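Local coordinates for TolA protein (Vibrio cholerae, PDB 4G7X) that probably spans the periplasm from the inner membrane to connect with the outer membrane in the Tol-Pal system, its C-terminal domain binding partner proteins, at residues 54-59 against 112-117. Sequence-based numbering, arbitrary orientation.
Sequences IYTQLI and VNSFPL
Tyr-55 meets Phe-115 edge-to-face and Pro-116 through its hydroxyl. The ring planes stand at 88° with centroids 5.4 Å apart, which makes the pair T-shaped: Phe-115 turns its CD1 edge to one face of Tyr-55, and CD1 of Phe-115 comes to 3.8 Å from CD1 of Tyr-55. Farther along the same tyrosine ring, CE1 packs on CB of Phe-115 at 3.7 Å. With CG anti to the carbonyl carbon (chi1 -60°), the tyrosine ring runs out from the helix toward residues 115-117, and its OH donates a hydrogen bond of 2.7 Å to O of Pro-116. The C=O...OH angle of 165° puts the donor nearly in line with the carbonyl, and that oxygen lies at the edge of the ring, in its plane. In the alpha/beta C-terminal domain of TolA, this joins the long helix 38-62 to the short, weakly bonded strand about 115-116, outermost within this chain, whose Phe-115 is hydrogen-bonded to Ala-87 through the backbone. Leu-80 and Leu-133 of the sheet also touch Tyr-55. CD1 at the end of Leu-58 meets the ring carbon CD of Pro-116 at 3.8 Å, while CG2 of Ile-54 reaches CG of Pro-116 at 4.1 Å. Val-112 works on two fronts: CG1 sits 3.6 Å above the plane of the Phe-115 ring, offset toward its rim, and CG2 lies 3.9 Å from the backbone O of Leu-58.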
# COMPACT_ATOMS: atom_id res chain seq x y z
N ILE B 54 -3.20 -15.13 -5.83
CA ILE B 54 -4.06 -14.13 -6.46
C ILE B 54 -3.40 -12.75 -6.40
O ILE B 54 -3.33 -12.04 -7.41
CB ILE B 54 -5.48 -14.10 -5.82
CG1 ILE B 54 -6.25 -15.37 -6.20
CG2 ILE B 54 -6.25 -12.86 -6.27
CD1 ILE B 54 -7.50 -15.62 -5.38
N TYR B 55 -2.88 -12.38 -5.23
CA TYR B 55 -2.22 -11.08 -5.04
C TYR B 55 -0.98 -10.92 -5.91
O TYR B 55 -0.76 -9.86 -6.50
CB TYR B 55 -1.85 -10.84 -3.57
CG TYR B 55 -3.00 -10.84 -2.59
CD1 TYR B 55 -4.33 -10.73 -3.00
CD2 TYR B 55 -2.74 -10.92 -1.22
CE1 TYR B 55 -5.36 -10.72 -2.08
CE2 TYR B 55 -3.77 -10.90 -0.29
CZ TYR B 55 -5.08 -10.80 -0.73
OH TYR B 55 -6.09 -10.80 0.19
N THR B 56 -0.18 -11.99 -5.99
CA THR B 56 1.05 -11.99 -6.77
C THR B 56 0.74 -11.81 -8.26
O THR B 56 1.44 -11.07 -8.96
CB THR B 56 1.87 -13.27 -6.51
OG1 THR B 56 2.10 -13.42 -5.10
CG2 THR B 56 3.20 -13.21 -7.22
N GLN B 57 -0.33 -12.45 -8.73
CA GLN B 57 -0.79 -12.29 -10.11
C GLN B 57 -1.26 -10.86 -10.40
O GLN B 57 -0.95 -10.30 -11.45
CB GLN B 57 -1.88 -13.32 -10.45
CG GLN B 57 -2.61 -13.11 -11.77
CD GLN B 57 -1.74 -13.33 -13.00
OE1 GLN B 57 -0.70 -14.00 -12.94
NE2 GLN B 57 -2.17 -12.78 -14.13
N LEU B 58 -2.00 -10.28 -9.46
CA LEU B 58 -2.46 -8.89 -9.62
C LEU B 58 -1.29 -7.93 -9.76
O LEU B 58 -1.33 -7.01 -10.58
CB LEU B 58 -3.37 -8.47 -8.46
CG LEU B 58 -4.79 -9.06 -8.47
CD1 LEU B 58 -5.48 -8.79 -7.14
CD2 LEU B 58 -5.61 -8.51 -9.63
N ILE B 59 -0.25 -8.15 -8.97
CA ILE B 59 0.96 -7.32 -9.03
C ILE B 59 1.69 -7.54 -10.35
O ILE B 59 2.07 -6.58 -11.03
CB ILE B 59 1.89 -7.58 -7.82
CG1 ILE B 59 1.18 -7.19 -6.52
CG2 ILE B 59 3.20 -6.82 -7.97
CD1 ILE B 59 1.78 -7.79 -5.28
N VAL B 112 -2.59 -1.62 -8.31
CA VAL B 112 -3.63 -2.62 -8.10
C VAL B 112 -4.88 -1.91 -7.59
O VAL B 112 -4.82 -1.14 -6.63
CB VAL B 112 -3.17 -3.72 -7.11
CG1 VAL B 112 -4.32 -4.66 -6.76
CG2 VAL B 112 -2.01 -4.51 -7.69
N ASN B 113 -6.01 -2.15 -8.25
CA ASN B 113 -7.28 -1.52 -7.87
C ASN B 113 -7.77 -1.95 -6.49
O ASN B 113 -8.16 -1.11 -5.68
CB ASN B 113 -8.36 -1.76 -8.93
CG ASN B 113 -8.16 -0.93 -10.18
OD1 ASN B 113 -7.50 0.12 -10.16
ND2 ASN B 113 -8.73 -1.40 -11.29
N SER B 114 -7.75 -3.26 -6.25
CA SER B 114 -8.24 -3.86 -5.01
C SER B 114 -7.66 -5.26 -4.86
O SER B 114 -7.34 -5.92 -5.85
CB SER B 114 -9.77 -3.92 -5.02
OG SER B 114 -10.26 -4.55 -3.85
N PHE B 115 -7.53 -5.72 -3.61
CA PHE B 115 -7.07 -7.07 -3.32
C PHE B 115 -8.26 -7.81 -2.72
O PHE B 115 -8.83 -7.34 -1.74
CB PHE B 115 -5.93 -7.04 -2.31
CG PHE B 115 -4.69 -6.32 -2.79
CD1 PHE B 115 -3.64 -7.05 -3.34
CD2 PHE B 115 -4.57 -4.94 -2.69
CE1 PHE B 115 -2.49 -6.40 -3.79
CE2 PHE B 115 -3.43 -4.29 -3.14
CZ PHE B 115 -2.38 -5.02 -3.68
N PRO B 116 -8.64 -8.96 -3.31
CA PRO B 116 -9.82 -9.67 -2.80
C PRO B 116 -9.62 -10.28 -1.41
O PRO B 116 -8.49 -10.62 -1.04
CB PRO B 116 -10.03 -10.79 -3.83
CG PRO B 116 -9.28 -10.36 -5.05
CD PRO B 116 -8.11 -9.59 -4.53
N LEU B 117 -10.71 -10.38 -0.66
CA LEU B 117 -10.74 -11.06 0.64
C LEU B 117 -11.89 -12.06 0.67
O LEU B 117 -12.91 -11.84 0.01
CB LEU B 117 -10.90 -10.06 1.78
CG LEU B 117 -9.75 -9.13 2.16
CD1 LEU B 117 -10.24 -8.15 3.21
CD2 LEU B 117 -8.54 -9.90 2.67